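Long-range contacts in shikimate dehydrogenase (NADP(+)) (Thermus thermophilus, PDB 2CY0), which catalyses the reversible NADPH-linked reduction of 3-dehydroshikimate to shikimate in the pathway to chorismate and the aromatic amino acids: residues Ala21-Ser26 with Ser251-Ala256; Pro118-Gly123 with Arg173-Ala178; Leu140-Trp145 with Phe159-Val164. All blocks are in the same frame, centred on the assembly; numbering follows the deposited sequence.

Contacts 2 and 3 lie side by side in the parallel sheet of the Rossmann-type NADP(+)-binding domain, their centres about 9 Å apart. Strands 119-122 and 142-145 are neighbours there, so that A119 O of contact 2 meets W143 N of contact 3 at 2.8 Å and L120 of contact 2 packs against V164. G123 of contact 2 binds the cofactor itself, and W145 of contact 3 comes near R147, another NADP(+) residue. Contact 1 sits across the chain's centre, about 29 Å from contact 2 and about 35 Å from contact 3 between centres. It joins the substrate-binding half to the C-terminal helix, with M253 about 7 Å from shikimate-binding Q235, side chain to side chain.

Contact 1: residues Ala21-Ser26 with Ser251-Ala256; sequences AFALES and SGMEEA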
loop_
_atom_site.group_PDB
_atom_site.type_symbol
_atom_site.label_atom_id
_atom_site.label_comp_id
_atom_site.label_asym_id
_atom_site.label_seq_id
_atom_site.Cartn_x
_atom_site.Cartn_y
_atom_site.Cartn_z
ATOM N N ALA B 21 6.101 -18.880 -2.923
ATOM C CA ALA B 21 5.550 -19.993 -2.163
ATOM C C ALA B 21 6.438 -20.097 -0.926
ATOM O O ALA B 21 5.961 -20.377 0.174
ATOM C CB ALA B 21 5.615 -21.282 -2.969
ATOM N N PHE B 22 7.734 -19.866 -1.119
ATOM C CA PHE B 22 8.683 -19.897 -0.008
ATOM C C PHE B 22 8.433 -18.702 0.900
ATOM O O PHE B 22 8.505 -18.819 2.123
ATOM C CB PHE B 22 10.133 -19.862 -0.508
ATOM C CG PHE B 22 11.113 -19.388 0.523
ATOM C CD1 PHE B 22 11.544 -18.067 0.530
ATOM C CD2 PHE B 22 11.565 -20.244 1.520
ATOM C CE1 PHE B 22 12.414 -17.607 1.511
ATOM C CE2 PHE B 22 12.435 -19.795 2.507
ATOM C CZ PHE B 22 12.859 -18.472 2.506
ATOM N N ALA B 23 8.147 -17.551 0.304
ATOM C CA ALA B 23 7.880 -16.350 1.084
ATOM C C ALA B 23 6.706 -16.616 2.025
ATOM O O ALA B 23 6.821 -16.434 3.237
ATOM C CB ALA B 23 7.554 -15.177 0.163
ATOM N N LEU B 24 5.588 -17.053 1.453
ATOM C CA LEU B 24 4.378 -17.344 2.217
ATOM C C LEU B 24 4.634 -18.321 3.361
ATOM O O LEU B 24 4.315 -18.032 4.517
ATOM C CB LEU B 24 3.296 -17.911 1.289
ATOM C CG LEU B 24 2.613 -16.917 0.344
ATOM C CD1 LEU B 24 1.805 -17.650 -0.715
ATOM C CD2 LEU B 24 1.718 -16.000 1.159
ATOM N N GLU B 25 5.214 -19.470 3.032
ATOM C CA GLU B 25 5.510 -20.506 4.019
ATOM C C GLU B 25 6.484 -20.062 5.108
ATOM O O GLU B 25 6.209 -20.226 6.296
ATOM C CB GLU B 25 6.070 -21.744 3.318
ATOM C CG GLU B 25 6.420 -22.881 4.253
ATOM C CD GLU B 25 7.159 -23.995 3.541
ATOM O OE1 GLU B 25 8.228 -23.714 2.959
ATOM O OE2 GLU B 25 6.673 -25.148 3.559
ATOM N N SER B 26 7.624 -19.509 4.706
ATOM C CA SER B 26 8.625 -19.067 5.668
ATOM C C SER B 26 8.112 -17.961 6.580
ATOM O O SER B 26 8.590 -17.809 7.704
ATOM C CB SER B 26 9.890 -18.580 4.947
ATOM O OG SER B 26 9.620 -17.446 4.142
ATOM N N SER B 251 17.766 -14.445 0.446
ATOM C CA SER B 251 18.647 -15.584 0.224
ATOM C C SER B 251 17.779 -16.824 0.011
ATOM O O SER B 251 18.070 -17.659 -0.845
ATOM C CB SER B 251 19.574 -15.787 1.428
ATOM O OG SER B 251 20.520 -16.811 1.171
ATOM N N GLY B 252 16.705 -16.925 0.792
ATOM C CA GLY B 252 15.794 -18.050 0.667
ATOM C C GLY B 252 15.048 -17.987 -0.653
ATOM O O GLY B 252 14.761 -19.017 -1.266
ATOM N N MET B 253 14.724 -16.772 -1.090
ATOM C CA MET B 253 14.036 -16.579 -2.362
ATOM C C MET B 253 14.932 -17.106 -3.488
ATOM O O MET B 253 14.462 -17.774 -4.407
ATOM C CB MET B 253 13.750 -15.088 -2.597
ATOM C CG MET B 253 12.814 -14.448 -1.588
ATOM S SD MET B 253 11.109 -14.959 -1.793
ATOM C CE MET B 253 10.512 -13.635 -2.820
ATOM N N GLU B 254 16.228 -16.806 -3.404
ATOM C CA GLU B 254 17.165 -17.249 -4.425
ATOM C C GLU B 254 17.278 -18.770 -4.432
ATOM O O GLU B 254 17.305 -19.389 -5.496
ATOM C CB GLU B 254 18.549 -16.632 -4.201
ATOM C CG GLU B 254 19.523 -16.940 -5.330
ATOM C CD GLU B 254 20.854 -16.223 -5.184
ATOM O OE1 GLU B 254 20.901 -15.185 -4.500
ATOM O OE2 GLU B 254 21.852 -16.692 -5.772
ATOM N N GLU B 255 17.347 -19.365 -3.244
ATOM C CA GLU B 255 17.449 -20.816 -3.133
ATOM C C GLU B 255 16.247 -21.488 -3.785
ATOM O O GLU B 255 16.390 -22.486 -4.493
ATOM C CB GLU B 255 17.533 -21.237 -1.662
ATOM C CG GLU B 255 17.536 -22.742 -1.453
ATOM C CD GLU B 255 18.564 -23.448 -2.324
ATOM O OE1 GLU B 255 19.634 -22.853 -2.577
ATOM O OE2 GLU B 255 18.308 -24.598 -2.747
ATOM N N ALA B 256 15.063 -20.937 -3.540
ATOM C CA ALA B 256 13.837 -21.488 -4.098
ATOM C C ALA B 256 13.900 -21.440 -5.619
ATOM O O ALA B 256 13.486 -22.382 -6.297
ATOM C CB ALA B 256 12.631 -20.703 -3.594
#
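A helix-helix contact ties the shikimate-binding domain to the C-terminal helix of the chain: F22, on helix 16-26, lays its ring against the backbone of helix 250-261 at G252. The two short segments cross at 132° with their axes 9.6 Å apart, a separation bridged mainly by this one large side chain. One face of the ring covers the carbonyl of G252, CE1 of F22 lying 3.4 Å from C of G252. Glycine suits the place because a CB there would point at the ring and collide with CZ of F22. With chi1 at 159°, CG of F22 stands roughly opposite the backbone N, which carries the ring out to the other helix. M253 comes in at the ring's edge, a Met-aromatic contact in which SD lies 3.9 Å from CD1 of F22 and 88° off the ring normal. Bends at chi2 and chi3 of M253 also bring SD to CB of A23, where F240 and P248 add to the packing. A256 meets the CB of F22 with its own CB at 4.1 Å, where a methyl is enough. Over the opposite face of the ring lies S26 OG, which donates a 2.7 Å hydrogen bond to O of F22.

Contact 2: residues Pro118-Gly123 with Arg173-Ala178; sequences PALVLG and RLLVNA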
loop_
_atom_site.group_PDB
_atom_site.type_symbol
_atom_site.label_atom_id
_atom_site.label_comp_id
_atom_site.label_asym_id
_atom_site.label_seq_id
_atom_site.Cartn_x
_atom_site.Cartn_y
_atom_site.Cartn_z
ATOM N N PRO B 118 32.888 3.979 -13.177
ATOM C CA PRO B 118 31.795 4.145 -14.138
ATOM C C PRO B 118 31.180 2.782 -14.419
ATOM O O PRO B 118 31.881 1.772 -14.422
ATOM C CB PRO B 118 32.486 4.689 -15.390
ATOM C CG PRO B 118 33.856 5.093 -14.937
ATOM C CD PRO B 118 34.185 4.123 -13.851
ATOM N N ALA B 119 29.878 2.762 -14.671
ATOM C CA ALA B 119 29.185 1.514 -14.952
ATOM C C ALA B 119 28.597 1.553 -16.349
ATOM O O ALA B 119 28.024 2.553 -16.759
ATOM C CB ALA B 119 28.078 1.281 -13.922
ATOM N N LEU B 120 28.736 0.455 -17.078
ATOM C CA LEU B 120 28.206 0.384 -18.431
ATOM C C LEU B 120 27.089 -0.651 -18.560
ATOM O O LEU B 120 27.261 -1.823 -18.212
ATOM C CB LEU B 120 29.337 0.054 -19.416
ATOM C CG LEU B 120 28.954 -0.296 -20.855
ATOM C CD1 LEU B 120 28.107 0.812 -21.472
ATOM C CD2 LEU B 120 30.228 -0.529 -21.662
ATOM N N VAL B 121 25.941 -0.206 -19.056
ATOM C CA VAL B 121 24.803 -1.094 -19.253
ATOM C C VAL B 121 24.699 -1.463 -20.727
ATOM O O VAL B 121 24.529 -0.594 -21.585
ATOM C CB VAL B 121 23.472 -0.434 -18.820
ATOM C CG1 VAL B 121 22.300 -1.342 -19.171
ATOM C CG2 VAL B 121 23.495 -0.152 -17.336
ATOM N N LEU B 122 24.806 -2.755 -21.013
ATOM C CA LEU B 122 24.714 -3.251 -22.378
ATOM C C LEU B 122 23.255 -3.569 -22.672
ATOM O O LEU B 122 22.704 -4.521 -22.123
ATOM C CB LEU B 122 25.564 -4.516 -22.542
ATOM C CG LEU B 122 27.039 -4.401 -22.149
ATOM C CD1 LEU B 122 27.687 -5.777 -22.193
ATOM C CD2 LEU B 122 27.759 -3.441 -23.086
ATOM N N GLY B 123 22.635 -2.769 -23.538
ATOM C CA GLY B 123 21.241 -2.980 -23.880
ATOM C C GLY B 123 20.392 -1.815 -23.413
ATOM O O GLY B 123 20.391 -1.480 -22.232
ATOM N N ARG B 173 33.938 0.043 -14.580
ATOM C CA ARG B 173 34.266 -0.722 -13.396
ATOM C C ARG B 173 33.060 -1.576 -12.988
ATOM O O ARG B 173 33.160 -2.433 -12.113
ATOM C CB ARG B 173 34.731 0.225 -12.277
ATOM C CG ARG B 173 36.094 0.906 -12.581
ATOM C CD ARG B 173 37.276 -0.059 -12.377
ATOM N NE ARG B 173 38.542 0.377 -12.980
ATOM C CZ ARG B 173 38.849 0.249 -14.271
ATOM N NH1 ARG B 173 37.982 -0.297 -15.116
ATOM N NH2 ARG B 173 40.035 0.646 -14.718
ATOM N N LEU B 174 31.929 -1.336 -13.645
ATOM C CA LEU B 174 30.700 -2.098 -13.409
ATOM C C LEU B 174 30.052 -2.424 -14.754
ATOM O O LEU B 174 29.581 -1.534 -15.467
ATOM C CB LEU B 174 29.698 -1.319 -12.541
ATOM C CG LEU B 174 28.394 -2.100 -12.304
ATOM C CD1 LEU B 174 28.721 -3.409 -11.587
ATOM C CD2 LEU B 174 27.403 -1.279 -11.489
ATOM N N LEU B 175 30.039 -3.707 -15.102
ATOM C CA LEU B 175 29.452 -4.149 -16.356
ATOM C C LEU B 175 28.148 -4.890 -16.124
ATOM O O LEU B 175 28.086 -5.794 -15.289
ATOM C CB LEU B 175 30.419 -5.063 -17.100
ATOM C CG LEU B 175 31.350 -4.363 -18.083
ATOM C CD1 LEU B 175 32.183 -5.406 -18.793
ATOM C CD2 LEU B 175 30.524 -3.574 -19.092
ATOM N N VAL B 176 27.118 -4.515 -16.875
ATOM C CA VAL B 176 25.806 -5.145 -16.748
ATOM C C VAL B 176 25.231 -5.569 -18.092
ATOM O O VAL B 176 24.977 -4.724 -18.957
ATOM C CB VAL B 176 24.778 -4.188 -16.092
ATOM C CG1 VAL B 176 23.406 -4.852 -16.041
ATOM C CG2 VAL B 176 25.231 -3.806 -14.698
ATOM N N ASN B 177 25.016 -6.870 -18.276
ATOM C CA ASN B 177 24.431 -7.338 -19.520
ATOM C C ASN B 177 22.912 -7.289 -19.438
ATOM O O ASN B 177 22.289 -8.047 -18.690
ATOM C CB ASN B 177 24.860 -8.765 -19.850
ATOM C CG ASN B 177 24.132 -9.305 -21.061
ATOM O OD1 ASN B 177 24.131 -8.681 -22.122
ATOM N ND2 ASN B 177 23.491 -10.456 -20.907
ATOM N N ALA B 178 22.321 -6.388 -20.210
ATOM C CA ALA B 178 20.876 -6.233 -20.234
ATOM C C ALA B 178 20.328 -6.695 -21.580
ATOM O O ALA B 178 19.213 -6.338 -21.960
ATOM C CB ALA B 178 20.508 -4.779 -19.982
#
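Parallel strands 119-122 and 174-177 pair at the middle of the Rossmann-type sheet, and the first runs into G123 of the NADP(+)-binding glycine turn. The backbone bonds form a regular ladder: L120 and L122 each donate N to, and give O to, segment 173-178, as in L122 N to V176 O at 2.9 Å and 171°. At the start, O of P118 is gripped twice, by a straight bond from R173 N (2.7 Å) and a more bent one from L174 N. Apolar packing differs on the two faces. On one, V121, V176 and L174 pack on V131 and L135 of helix 126-137, and CB of A119 is only 3.4 Å from CB of L174; a small residue fits that narrow spot. On the other face L120 and L175 lie alongside each other, CD2 of L175 resting 3.8 Å from CB of L120. The polar ends find partners outside the pair: R173 NH2 forms a salt bridge with E198, and buried N177 bonds through ND2 to D204 and through OD1 to T179. G123 adopts a positive phi, 115°, and a CB there would run into O of A178. Beyond strand 174-177, CB of A178 touches CG1 of V121 at 4.0 Å.

Contact 3: residues Leu140-Trp145 with Phe159-Val164; sequences LEVWVW and FGLRAV
W143 has CG opposite its carbonyl carbon (chi1 -53°), and R162 holds its chain extended from CG to NE with CG opposite the backbone N (chi1 -178°); the two side chains therefore run alongside each other. The aliphatic part of R162 borders the pyrrole side of the indole, its CD 3.7 Å from CD1 of W143, while the guanidinium plane stands nearly perpendicular to the ring. Its charge is too far from the ring for more than a weak cation-pi attraction. V164 crosses W143 at about a right angle and sets CG1 over a face, a CH-pi contact 4.2 Å from the centroid of the five-membered ring; the same CG1 also lies over a face of the R162 guanidinium, toward its rim. NE1 of W143 donates to OE1 of E141 at 3.3 Å, meeting it from above the carboxylate plane, and that acid may also temper the charge of R162 nearby. On the other side of the sheet, CD2 of L161 lies 3.8 Å from CB of V142, and A163 packs beside V144, both touching helix 149-158. The backbones pair through V144 N to R162 O (2.9 Å) and V164 N to V144 O (3.0 Å). G160, with positive phi, ends helix 149-158 in a Schellman motif, and strand 162-163 then completes the beta-alpha-beta unit at the edge of this Rossmann-type sheet.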
loop_
_atom_site.group_PDB
_atom_site.type_symbol
_atom_site.label_atom_id
_atom_site.label_comp_id
_atom_site.label_asym_id
_atom_site.label_seq_id
_atom_site.Cartn_x
_atom_site.Cartn_y
_atom_site.Cartn_z
ATOM N N LEU B 140 26.535 7.075 -9.070
ATOM C CA LEU B 140 27.765 6.753 -9.800
ATOM C C LEU B 140 27.573 7.127 -11.285
ATOM O O LEU B 140 26.437 7.304 -11.723
ATOM C CB LEU B 140 28.101 5.258 -9.629
ATOM C CG LEU B 140 27.014 4.226 -9.923
ATOM C CD1 LEU B 140 26.456 4.452 -11.303
ATOM C CD2 LEU B 140 27.596 2.828 -9.822
ATOM N N GLU B 141 28.672 7.252 -12.037
ATOM C CA GLU B 141 28.635 7.614 -13.456
ATOM C C GLU B 141 28.144 6.438 -14.306
ATOM O O GLU B 141 28.642 5.335 -14.148
ATOM C CB GLU B 141 30.041 8.053 -13.881
ATOM C CG GLU B 141 30.168 8.603 -15.298
ATOM C CD GLU B 141 31.621 8.861 -15.683
ATOM O OE1 GLU B 141 31.848 9.362 -16.797
ATOM O OE2 GLU B 141 32.537 8.559 -14.879
ATOM N N VAL B 142 27.209 6.678 -15.229
ATOM C CA VAL B 142 26.642 5.588 -16.043
ATOM C C VAL B 142 26.610 5.716 -17.569
ATOM O O VAL B 142 25.994 6.637 -18.106
ATOM C CB VAL B 142 25.188 5.302 -15.624
ATOM C CG1 VAL B 142 24.695 4.042 -16.303
ATOM C CG2 VAL B 142 25.093 5.192 -14.115
ATOM N N TRP B 143 27.244 4.767 -18.261
ATOM C CA TRP B 143 27.260 4.757 -19.728
ATOM C C TRP B 143 26.336 3.663 -20.260
ATOM O O TRP B 143 26.139 2.639 -19.610
ATOM C CB TRP B 143 28.667 4.488 -20.284
ATOM C CG TRP B 143 29.745 5.372 -19.765
ATOM C CD1 TRP B 143 29.637 6.689 -19.425
ATOM C CD2 TRP B 143 31.110 5.007 -19.536
ATOM N NE1 TRP B 143 30.851 7.167 -18.993
ATOM C CE2 TRP B 143 31.773 6.155 -19.052
ATOM C CE3 TRP B 143 31.838 3.818 -19.694
ATOM C CZ2 TRP B 143 33.131 6.152 -18.720
ATOM C CZ3 TRP B 143 33.187 3.813 -19.366
ATOM C CH2 TRP B 143 33.820 4.976 -18.883
ATOM N N VAL B 144 25.792 3.872 -21.455
ATOM C CA VAL B 144 24.898 2.895 -22.063
ATOM C C VAL B 144 25.320 2.557 -23.486
ATOM O O VAL B 144 25.806 3.412 -24.223
ATOM C CB VAL B 144 23.441 3.405 -22.099
ATOM C CG1 VAL B 144 23.345 4.657 -22.967
ATOM C CG2 VAL B 144 22.521 2.321 -22.632
ATOM N N TRP B 145 25.129 1.299 -23.860
ATOM C CA TRP B 145 25.466 0.815 -25.194
ATOM C C TRP B 145 24.285 0.003 -25.698
ATOM O O TRP B 145 23.459 -0.454 -24.911
ATOM C CB TRP B 145 26.712 -0.079 -25.140
ATOM C CG TRP B 145 27.020 -0.769 -26.438
ATOM C CD1 TRP B 145 27.749 -0.273 -27.483
ATOM C CD2 TRP B 145 26.559 -2.061 -26.849
ATOM N NE1 TRP B 145 27.769 -1.178 -28.520
ATOM C CE2 TRP B 145 27.044 -2.285 -28.158
ATOM C CE3 TRP B 145 25.776 -3.052 -26.239
ATOM C CZ2 TRP B 145 26.776 -3.459 -28.866
ATOM C CZ3 TRP B 145 25.508 -4.220 -26.943
ATOM C CH2 TRP B 145 26.008 -4.412 -28.245
ATOM N N PHE B 159 17.382 9.844 -19.836
ATOM C CA PHE B 159 17.765 9.554 -18.455
ATOM C C PHE B 159 19.013 10.295 -17.998
ATOM O O PHE B 159 19.450 10.132 -16.857
ATOM C CB PHE B 159 17.991 8.047 -18.279
ATOM C CG PHE B 159 16.726 7.235 -18.217
ATOM C CD1 PHE B 159 15.558 7.684 -18.820
ATOM C CD2 PHE B 159 16.709 6.007 -17.560
ATOM C CE1 PHE B 159 14.394 6.917 -18.792
ATOM C CE2 PHE B 159 15.552 5.230 -17.524
ATOM C CZ PHE B 159 14.390 5.690 -18.133
ATOM N N GLY B 160 19.592 11.101 -18.882
ATOM C CA GLY B 160 20.797 11.828 -18.523
ATOM C C GLY B 160 21.985 10.892 -18.357
ATOM O O GLY B 160 22.641 10.868 -17.314
ATOM N N LEU B 161 22.258 10.113 -19.397
ATOM C CA LEU B 161 23.360 9.161 -19.395
ATOM C C LEU B 161 24.305 9.500 -20.540
ATOM O O LEU B 161 24.247 10.592 -21.099
ATOM C CB LEU B 161 22.830 7.739 -19.587
ATOM C CG LEU B 161 21.753 7.235 -18.623
ATOM C CD1 LEU B 161 21.256 5.881 -19.107
ATOM C CD2 LEU B 161 22.310 7.141 -17.205
ATOM N N ARG B 162 25.165 8.553 -20.892
ATOM C CA ARG B 162 26.118 8.759 -21.973
ATOM C C ARG B 162 26.286 7.497 -22.816
ATOM O O ARG B 162 26.754 6.471 -22.322
ATOM C CB ARG B 162 27.471 9.166 -21.396
ATOM C CG ARG B 162 28.519 9.459 -22.446
ATOM C CD ARG B 162 29.900 9.478 -21.833
ATOM N NE ARG B 162 30.930 9.707 -22.840
ATOM C CZ ARG B 162 32.228 9.496 -22.643
ATOM N NH1 ARG B 162 32.659 9.047 -21.470
ATOM N NH2 ARG B 162 33.094 9.729 -23.620
ATOM N N ALA B 163 25.899 7.572 -24.085
ATOM C CA ALA B 163 26.026 6.432 -24.986
ATOM C C ALA B 163 27.493 6.287 -25.392
ATOM O O ALA B 163 28.137 7.262 -25.777
ATOM C CB ALA B 163 25.154 6.632 -26.218
ATOM N N VAL B 164 28.017 5.070 -25.299
ATOM C CA VAL B 164 29.409 4.818 -25.643
ATOM C C VAL B 164 29.560 3.636 -26.597
ATOM O O VAL B 164 28.630 2.852 -26.796
ATOM C CB VAL B 164 30.252 4.524 -24.377
ATOM C CG1 VAL B 164 30.300 5.751 -23.477
ATOM C CG2 VAL B 164 29.655 3.351 -23.615
#